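Local atomic coordinates of exotoxin 5 (Staphylococcus aureus subsp. aureus COL, PDB entry 3R2I), a protein that is a secreted staphylococcal superantigen-like protein of unknown function, built from an OB-fold domain and a beta-grasp domain. Residues 181-193 / 209-223. Sequence-based numbering, arbitrary orientation.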
ATOM      1  N   SER A 181       3.474  -0.480  -5.684  1.00 22.95           N
ATOM      2  CA  SER A 181       3.318   0.826  -5.055  1.00 21.50           C
ATOM      3  C   SER A 181       3.700   0.732  -3.606  1.00 20.05           C
ATOM      4  O   SER A 181       3.522  -0.312  -2.957  1.00 17.72           O
ATOM      5  CB  SER A 181       1.878   1.343  -5.134  1.00 21.57           C
ATOM      6  OG  SER A 181       0.984   0.483  -4.469  1.00 21.48           O
ATOM      7  N   LEU A 182       4.226   1.836  -3.098  1.00 19.13           N
ATOM      8  CA  LEU A 182       4.553   1.917  -1.695  1.00 19.07           C
ATOM      9  C   LEU A 182       3.245   1.685  -0.877  1.00 18.79           C
ATOM     10  O   LEU A 182       3.265   1.079   0.185  1.00 19.50           O
ATOM     11  CB  LEU A 182       5.157   3.292  -1.409  1.00 19.68           C
ATOM     12  CG  LEU A 182       5.551   3.584   0.033  1.00 18.72           C
ATOM     13  CD1 LEU A 182       6.661   2.618   0.533  1.00 13.87           C
ATOM     14  CD2 LEU A 182       6.019   4.999   0.100  1.00 13.10           C
ATOM     15  N   LYS A 183       2.118   2.153  -1.416  1.00 16.86           N
ATOM     16  CA  LYS A 183       0.820   2.002  -0.804  1.00 15.75           C
ATOM     17  C   LYS A 183       0.598   0.554  -0.509  1.00 16.63           C
ATOM     18  O   LYS A 183       0.117   0.201   0.542  1.00 15.59           O
ATOM     19  CB  LYS A 183      -0.303   2.431  -1.792  1.00 16.01           C
ATOM     20  CG  LYS A 183      -1.761   2.373  -1.253  1.00 12.21           C
ATOM     21  CD  LYS A 183      -2.736   2.591  -2.370  1.00 13.31           C
ATOM     22  CE  LYS A 183      -4.186   2.545  -1.971  1.00 17.61           C
ATOM     23  NZ  LYS A 183      -4.566   3.592  -0.943  1.00 21.01           N
ATOM     24  N   GLU A 184       0.914  -0.300  -1.473  1.00 19.61           N
ATOM     25  CA  GLU A 184       0.657  -1.739  -1.292  1.00 19.76           C
ATOM     26  C   GLU A 184       1.526  -2.357  -0.232  1.00 18.47           C
ATOM     27  O   GLU A 184       1.075  -3.164   0.572  1.00 17.68           O
ATOM     28  CB  GLU A 184       0.807  -2.471  -2.626  1.00 20.80           C
ATOM     29  CG  GLU A 184       0.756  -4.009  -2.520  1.00 21.05           C
ATOM     30  CD  GLU A 184       0.523  -4.687  -3.863  1.00 26.32           C
ATOM     31  OE1 GLU A 184       0.214  -3.986  -4.874  1.00 28.77           O
ATOM     32  OE2 GLU A 184       0.618  -5.939  -3.885  1.00 28.48           O
ATOM     33  N   LEU A 185       2.804  -2.014  -0.256  1.00 20.68           N
ATOM     34  CA  LEU A 185       3.740  -2.562   0.719  1.00 19.91           C
ATOM     35  C   LEU A 185       3.336  -2.134   2.125  1.00 18.88           C
ATOM     36  O   LEU A 185       3.251  -2.949   3.044  1.00 21.31           O
ATOM     37  CB  LEU A 185       5.143  -2.111   0.404  1.00 20.09           C
ATOM     38  CG  LEU A 185       5.607  -2.569  -0.956  1.00 23.46           C
ATOM     39  CD1 LEU A 185       7.009  -2.054  -1.218  1.00 21.27           C
ATOM     40  CD2 LEU A 185       5.526  -4.106  -1.107  1.00 21.75           C
ATOM     41  N   ASP A 186       3.073  -0.852   2.279  1.00 18.51           N
ATOM     42  CA  ASP A 186       2.638  -0.303   3.550  1.00 18.64           C
ATOM     43  C   ASP A 186       1.385  -1.019   4.067  1.00 18.25           C
ATOM     44  O   ASP A 186       1.293  -1.414   5.229  1.00 17.71           O
ATOM     45  CB  ASP A 186       2.329   1.174   3.350  1.00 19.60           C
ATOM     46  CG  ASP A 186       1.682   1.845   4.584  1.00 20.15           C
ATOM     47  OD1 ASP A 186       0.498   2.270   4.450  1.00 17.79           O
ATOM     48  OD2 ASP A 186       2.348   1.972   5.644  1.00 15.56           O
ATOM     49  N   PHE A 187       0.421  -1.220   3.192  1.00 18.70           N
ATOM     50  CA  PHE A 187      -0.817  -1.812   3.630  1.00 18.79           C
ATOM     51  C   PHE A 187      -0.662  -3.265   4.035  1.00 18.84           C
ATOM     52  O   PHE A 187      -1.083  -3.664   5.112  1.00 17.07           O
ATOM     53  CB  PHE A 187      -1.864  -1.713   2.518  1.00 20.95           C
ATOM     54  CG  PHE A 187      -3.251  -2.008   2.994  1.00 16.17           C
ATOM     55  CD1 PHE A 187      -3.802  -3.238   2.843  1.00 20.72           C
ATOM     56  CD2 PHE A 187      -3.945  -1.071   3.684  1.00 17.70           C
ATOM     57  CE1 PHE A 187      -5.077  -3.496   3.323  1.00 18.98           C
ATOM     58  CE2 PHE A 187      -5.191  -1.330   4.150  1.00 20.14           C
ATOM     59  CZ  PHE A 187      -5.753  -2.545   3.954  1.00 18.38           C
ATOM     60  N   LYS A 188      -0.027  -4.055   3.183  1.00 19.42           N
ATOM     61  CA  LYS A 188       0.100  -5.475   3.478  1.00 20.19           C
ATOM     62  C   LYS A 188       0.973  -5.759   4.700  1.00 20.11           C
ATOM     63  O   LYS A 188       0.677  -6.673   5.499  1.00 18.51           O
ATOM     64  CB  LYS A 188       0.576  -6.240   2.241  1.00 20.79           C
ATOM     65  CG  LYS A 188      -0.457  -6.258   1.115  1.00 18.47           C
ATOM     66  CD  LYS A 188       0.067  -7.015  -0.157  1.00 19.69           C
ATOM     67  CE  LYS A 188      -1.041  -7.127  -1.241  1.00 21.83           C
ATOM     68  NZ  LYS A 188      -0.645  -7.754  -2.568  1.00 19.43           N
ATOM     69  N   ILE A 189       2.027  -4.967   4.874  1.00 18.41           N
ATOM     70  CA  ILE A 189       2.901  -5.182   6.022  1.00 16.97           C
ATOM     71  C   ILE A 189       2.176  -4.803   7.313  1.00 18.89           C
ATOM     72  O   ILE A 189       2.226  -5.553   8.307  1.00 18.04           O
ATOM     73  CB  ILE A 189       4.197  -4.409   5.885  1.00 18.31           C
ATOM     74  CG1 ILE A 189       4.993  -4.971   4.686  1.00 17.60           C
ATOM     75  CG2 ILE A 189       5.011  -4.529   7.183  1.00 13.87           C
ATOM     76  CD1 ILE A 189       6.139  -4.075   4.174  1.00 15.53           C
ATOM     77  N   ARG A 190       1.475  -3.661   7.307  1.00 19.09           N
ATOM     78  CA  ARG A 190       0.742  -3.270   8.503  1.00 19.73           C
ATOM     79  C   ARG A 190      -0.356  -4.271   8.868  1.00 19.53           C
ATOM     80  O   ARG A 190      -0.559  -4.589  10.047  1.00 21.50           O
ATOM     81  CB  ARG A 190       0.196  -1.849   8.396  1.00 20.32           C
ATOM     82  CG  ARG A 190       1.276  -0.774   8.263  1.00 19.47           C
ATOM     83  CD  ARG A 190       0.747   0.559   8.765  1.00 23.42           C
ATOM     84  NE  ARG A 190       1.303   1.746   8.126  1.00 22.72           N
ATOM     85  CZ  ARG A 190       1.207   2.980   8.625  1.00 24.28           C
ATOM     86  NH1 ARG A 190       0.677   3.220   9.832  1.00 24.62           N
ATOM     87  NH2 ARG A 190       1.694   3.979   7.935  1.00 22.92           N
ATOM     88  N   LYS A 191      -1.038  -4.799   7.867  1.00 19.00           N
ATOM     89  CA  LYS A 191      -2.082  -5.798   8.106  1.00 19.11           C
ATOM     90  C   LYS A 191      -1.498  -7.027   8.797  1.00 19.70           C
ATOM     91  O   LYS A 191      -2.069  -7.552   9.765  1.00 18.44           O
ATOM     92  CB  LYS A 191      -2.776  -6.199   6.806  1.00 19.64           C
ATOM     93  CG  LYS A 191      -3.899  -7.213   7.097  1.00 25.25           C
ATOM     94  CD  LYS A 191      -4.783  -7.609   5.932  1.00 26.67           C
ATOM     95  CE  LYS A 191      -5.672  -6.495   5.461  1.00 27.20           C
ATOM     96  NZ  LYS A 191      -6.775  -7.127   4.650  1.00 33.49           N
ATOM     97  N   LEU A 192      -0.342  -7.477   8.315  1.00 20.25           N
ATOM     98  CA  LEU A 192       0.367  -8.591   8.951  1.00 21.62           C
ATOM     99  C   LEU A 192       0.779  -8.213  10.386  1.00 20.58           C
ATOM    100  O   LEU A 192       0.633  -9.005  11.309  1.00 21.29           O
ATOM    101  CB  LEU A 192       1.577  -9.005   8.104  1.00 23.36           C
ATOM    102  CG  LEU A 192       2.542 -10.069   8.658  1.00 27.37           C
ATOM    103  CD1 LEU A 192       3.442 -10.574   7.525  1.00 30.80           C
ATOM    104  CD2 LEU A 192       3.402  -9.533   9.792  1.00 28.70           C
ATOM    105  N   LEU A 193       1.273  -6.994  10.587  1.00 19.96           N
ATOM    106  CA  LEU A 193       1.674  -6.572  11.945  1.00 18.77           C
ATOM    107  C   LEU A 193       0.477  -6.538  12.858  1.00 19.79           C
ATOM    108  O   LEU A 193       0.602  -6.844  14.036  1.00 21.53           O
ATOM    109  CB  LEU A 193       2.357  -5.232  11.966  1.00 16.60           C
ATOM    110  CG  LEU A 193       3.666  -5.125  11.194  1.00 17.11           C
ATOM    111  CD1 LEU A 193       4.075  -3.657  11.133  1.00 12.00           C
ATOM    112  CD2 LEU A 193       4.790  -6.013  11.793  1.00 10.90           C
ATOM    113  N   ILE A 209       8.638   0.884   9.438  1.00 24.10           N
ATOM    114  CA  ILE A 209       8.886  -0.040   8.377  1.00 22.42           C
ATOM    115  C   ILE A 209       9.961   0.618   7.537  1.00 23.13           C
ATOM    116  O   ILE A 209       9.826   1.794   7.168  1.00 25.97           O
ATOM    117  CB  ILE A 209       7.655  -0.203   7.458  1.00 22.59           C
ATOM    118  CG1 ILE A 209       6.445  -0.747   8.229  1.00 21.57           C
ATOM    119  CG2 ILE A 209       8.021  -1.104   6.252  1.00 19.76           C
ATOM    120  CD1 ILE A 209       5.139  -0.742   7.459  1.00 17.89           C
ATOM    121  N   VAL A 210      11.031  -0.108   7.241  1.00 23.72           N
ATOM    122  CA  VAL A 210      12.085   0.386   6.369  1.00 23.82           C
ATOM    123  C   VAL A 210      12.258  -0.581   5.201  1.00 23.99           C
ATOM    124  O   VAL A 210      12.576  -1.770   5.389  1.00 22.95           O
ATOM    125  CB  VAL A 210      13.470   0.547   7.070  1.00 26.00           C
ATOM    126  CG1 VAL A 210      14.511   0.921   6.039  1.00 24.04           C
ATOM    127  CG2 VAL A 210      13.428   1.616   8.175  1.00 23.70           C
ATOM    128  N   ILE A 211      12.055  -0.062   3.989  1.00 23.67           N
ATOM    129  CA  ILE A 211      12.231  -0.822   2.773  1.00 22.06           C
ATOM    130  C   ILE A 211      13.540  -0.372   2.191  1.00 23.31           C
ATOM    131  O   ILE A 211      13.652   0.764   1.748  1.00 23.41           O
ATOM    132  CB  ILE A 211      11.147  -0.514   1.777  1.00 22.77           C
ATOM    133  CG1 ILE A 211       9.790  -0.902   2.378  1.00 25.29           C
ATOM    134  CG2 ILE A 211      11.435  -1.238   0.482  1.00 20.78           C
ATOM    135  CD1 ILE A 211       8.555  -0.281   1.682  1.00 26.40           C
ATOM    136  N   ASN A 212      14.534  -1.255   2.213  1.00 23.26           N
ATOM    137  CA  ASN A 212      15.831  -0.936   1.673  1.00 25.51           C
ATOM    138  C   ASN A 212      15.925  -1.377   0.233  1.00 23.94           C
ATOM    139  O   ASN A 212      15.595  -2.499  -0.079  1.00 22.61           O
ATOM    140  CB  ASN A 212      16.905  -1.615   2.507  1.00 25.58           C
ATOM    141  CG  ASN A 212      16.921  -1.116   3.918  1.00 27.63           C
ATOM    142  OD1 ASN A 212      16.529  -1.832   4.844  1.00 30.61           O
ATOM    143  ND2 ASN A 212      17.344   0.118   4.100  1.00 21.38           N
ATOM    144  N   MET A 213      16.364  -0.470  -0.626  1.00 25.49           N
ATOM    145  CA  MET A 213      16.547  -0.727  -2.057  1.00 26.76           C
ATOM    146  C   MET A 213      18.001  -1.167  -2.342  1.00 29.37           C
ATOM    147  O   MET A 213      18.923  -0.773  -1.630  1.00 30.21           O
ATOM    148  CB  MET A 213      16.219   0.540  -2.864  1.00 26.34           C
ATOM    149  CG  MET A 213      14.882   1.141  -2.508  1.00 27.57           C
ATOM    150  SD  MET A 213      13.533  -0.065  -2.629  1.00 25.70           S
ATOM    151  CE  MET A 213      13.481  -0.328  -4.402  1.00 30.61           C
ATOM    152  N   LYS A 214      18.213  -1.953  -3.394  1.00 31.96           N
ATOM    153  CA  LYS A 214      19.563  -2.434  -3.732  1.00 36.47           C
ATOM    154  C   LYS A 214      20.547  -1.271  -3.955  1.00 38.69           C
ATOM    155  O   LYS A 214      21.740  -1.412  -3.705  1.00 39.68           O
ATOM    156  CB  LYS A 214      19.515  -3.447  -4.874  1.00 36.72           C
ATOM    157  CG  LYS A 214      18.798  -4.738  -4.451  1.00 37.59           C
ATOM    158  CD  LYS A 214      18.725  -5.784  -5.587  1.00 43.77           C
ATOM    159  CE  LYS A 214      17.982  -7.037  -5.135  1.00 44.67           C
ATOM    160  NZ  LYS A 214      17.714  -7.971  -6.279  1.00 47.74           N
ATOM    161  N   ASP A 215      19.989  -0.151  -4.407  1.00 40.68           N
ATOM    162  CA  ASP A 215      20.634   1.166  -4.544  1.00 44.55           C
ATOM    163  C   ASP A 215      21.155   1.676  -3.236  1.00 44.64           C
ATOM    164  O   ASP A 215      21.830   2.691  -3.176  1.00 45.77           O
ATOM    165  CB  ASP A 215      19.538   2.225  -4.814  1.00 44.88           C
ATOM    166  CG  ASP A 215      19.357   2.520  -6.236  1.00 50.43           C
ATOM    167  OD1 ASP A 215      20.249   2.119  -7.013  1.00 58.52           O
ATOM    168  OD2 ASP A 215      18.357   3.208  -6.560  1.00 56.33           O
ATOM    169  N   GLU A 216      20.626   1.104  -2.174  1.00 43.96           N
ATOM    170  CA  GLU A 216      20.974   1.499  -0.853  1.00 46.05           C
ATOM    171  C   GLU A 216      20.006   2.661  -0.452  1.00 44.45           C
ATOM    172  O   GLU A 216      20.043   3.133   0.670  1.00 45.13           O
ATOM    173  CB  GLU A 216      22.488   1.808  -0.792  1.00 49.26           C
ATOM    174  CG  GLU A 216      23.174   1.289   0.477  1.00 53.20           C
ATOM    175  CD  GLU A 216      24.636   0.848   0.246  1.00 59.79           C
ATOM    176  OE1 GLU A 216      25.306   1.306  -0.728  1.00 58.62           O
ATOM    177  OE2 GLU A 216      25.101  -0.000   1.055  1.00 63.91           O
ATOM    178  N   LYS A 217      19.147   3.121  -1.363  1.00 43.97           N
ATOM    179  CA  LYS A 217      18.123   4.111  -1.003  1.00 43.32           C
ATOM    180  C   LYS A 217      17.105   3.367  -0.134  1.00 39.46           C
ATOM    181  O   LYS A 217      17.094   2.144  -0.093  1.00 36.78           O
ATOM    182  CB  LYS A 217      17.363   4.658  -2.216  1.00 43.64           C
ATOM    183  CG  LYS A 217      18.148   5.612  -3.087  1.00 52.09           C
ATOM    184  CD  LYS A 217      17.240   6.214  -4.186  1.00 55.91           C
ATOM    185  CE  LYS A 217      17.911   7.379  -4.881  1.00 58.70           C
ATOM    186  NZ  LYS A 217      19.228   6.954  -5.400  1.00 62.31           N
ATOM    187  N   LYS A 218      16.236   4.097   0.546  1.00 38.16           N
ATOM    188  CA  LYS A 218      15.222   3.435   1.351  1.00 36.99           C
ATOM    189  C   LYS A 218      13.947   4.233   1.512  1.00 34.82           C
ATOM    190  O   LYS A 218      13.941   5.436   1.302  1.00 36.00           O
ATOM    191  CB  LYS A 218      15.788   3.089   2.716  1.00 37.84           C
ATOM    192  CG  LYS A 218      16.302   4.250   3.485  1.00 42.36           C
ATOM    193  CD  LYS A 218      16.947   3.727   4.749  1.00 49.86           C
ATOM    194  CE  LYS A 218      17.414   4.857   5.671  1.00 54.72           C
ATOM    195  NZ  LYS A 218      17.708   4.309   7.050  1.00 57.13           N
ATOM    196  N   HIS A 219      12.872   3.537   1.867  1.00 31.28           N
ATOM    197  CA  HIS A 219      11.596   4.162   2.113  1.00 30.03           C
ATOM    198  C   HIS A 219      11.239   3.871   3.560  1.00 29.68           C
ATOM    199  O   HIS A 219      11.133   2.705   3.951  1.00 30.08           O
ATOM    200  CB  HIS A 219      10.515   3.577   1.200  1.00 29.36           C
ATOM    201  CG  HIS A 219      10.848   3.649  -0.257  1.00 30.37           C
ATOM    202  ND1 HIS A 219      10.575   4.758  -1.029  1.00 35.95           N
ATOM    203  CD2 HIS A 219      11.435   2.751  -1.087  1.00 32.59           C
ATOM    204  CE1 HIS A 219      10.989   4.547  -2.269  1.00 36.21           C
ATOM    205  NE2 HIS A 219      11.515   3.336  -2.334  1.00 35.16           N
ATOM    206  N   GLU A 220      11.089   4.919   4.357  1.00 29.00           N
ATOM    207  CA  GLU A 220      10.705   4.801   5.759  1.00 29.13           C
ATOM    208  C   GLU A 220       9.254   5.229   6.017  1.00 25.53           C
ATOM    209  O   GLU A 220       8.838   6.326   5.653  1.00 25.25           O
ATOM    210  CB  GLU A 220      11.581   5.661   6.668  1.00 30.00           C
ATOM    211  CG  GLU A 220      13.026   5.203   6.743  1.00 39.43           C
ATOM    212  CD  GLU A 220      13.795   5.881   7.873  1.00 44.73           C
ATOM    213  OE1 GLU A 220      13.179   6.229   8.937  1.00 45.30           O
ATOM    214  OE2 GLU A 220      15.017   6.029   7.678  1.00 52.59           O
ATOM    215  N   ILE A 221       8.554   4.394   6.765  1.00 22.75           N
ATOM    216  CA  ILE A 221       7.168   4.602   7.098  1.00 21.16           C
ATOM    217  C   ILE A 221       7.022   4.565   8.611  1.00 21.46           C
ATOM    218  O   ILE A 221       7.431   3.589   9.254  1.00 22.26           O
ATOM    219  CB  ILE A 221       6.326   3.482   6.516  1.00 19.30           C
ATOM    220  CG1 ILE A 221       6.441   3.452   4.976  1.00 19.16           C
ATOM    221  CG2 ILE A 221       4.833   3.658   6.941  1.00 20.90           C
ATOM    222  CD1 ILE A 221       5.860   2.198   4.328  1.00 15.05           C
ATOM    223  N   ASP A 222       6.449   5.618   9.176  1.00 20.95           N
ATOM    224  CA  ASP A 222       6.241   5.716  10.618  1.00 22.50           C
ATOM    225  C   ASP A 222       4.899   5.041  10.941  1.00 22.46           C
ATOM    226  O   ASP A 222       3.855   5.457  10.424  1.00 24.54           O
ATOM    227  CB  ASP A 222       6.291   7.193  10.978  1.00 24.47           C
ATOM    228  CG  ASP A 222       5.968   7.486  12.421  1.00 28.88           C
ATOM    229  OD1 ASP A 222       5.655   6.568  13.207  1.00 31.54           O
ATOM    230  OD2 ASP A 222       6.005   8.687  12.754  1.00 30.41           O
ATOM    231  N   LEU A 223       4.934   3.982  11.756  1.00 21.46           N
ATOM    232  CA  LEU A 223       3.723   3.252  12.135  1.00 21.55           C
ATOM    233  C   LEU A 223       2.703   4.031  12.952  1.00 24.16           C
ATOM    234  O   LEU A 223       1.511   3.640  12.992  1.00 23.66           O
ATOM    235  CB  LEU A 223       4.072   1.952  12.878  1.00 21.63           C
ATOM    236  CG  LEU A 223       4.862   0.900  12.086  1.00 21.07           C
ATOM    237  CD1 LEU A 223       5.240  -0.309  12.913  1.00 16.45           C
ATOM    238  CD2 LEU A 223       4.037   0.491  10.844  1.00 17.91           C
TER
HETATM  239  O   HOH W   1       3.346   6.600   7.966  1.00 18.91           O
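Helix 182-193 packs its apolar face on the hairpin of strands 209-213 and 218-222, the buried helix-on-sheet contact at the heart of the beta-grasp domain. The sheet has five strands, with 218-222 at one margin, and the helix axis runs 10.5 Å from that of strand 209-213 at an angle of 133°. Leu182, Leu185, Ile189 and Leu193, three or four residues apart, line one face of the helix, while alternate residues of each strand face it: branched Ile209, Ile211 and Ile221 fill the layer between, and His219 adds its CB toward the turn end. Ile211 CD1 ends in the angle between two leucines, 3.6 Å from Leu182 CD1 and 3.7 Å from Leu185 CD1. With CG of Leu182 opposite the backbone N (chi1 179°) and chi2 near 60°, CD1 reaches on to Ile221 CD1 and the CB of His219 as well. Further along the helix, Ile209 CD1 lies 3.8 Å from Ile189 CG2 and also meets the aliphatic CG of Arg190. Strand 241-248 continues this floor beneath Ile189 and Leu193.

The polar margin is different. Arg190 lays its methylenes along Leu223 CD2, and the CA of Leu223 covers one face of the guanidinium. Asp186, one helical turn earlier, probably offsets the buried charge: its OD2 accepts from Arg190 NE at 2.7 Å, nearly in the guanidinium plane, while Tyr67 binds OD1. Arg190 NH1 is held by Glu225 O and the hydroxyl of Tyr200. Ile221 CG2 tucks against both partners of the salt bridge, 3.3 Å from Asp186 OD2, and a water lies 2.8 Å from Asp222 O and accepts only weakly from Arg190 NH2.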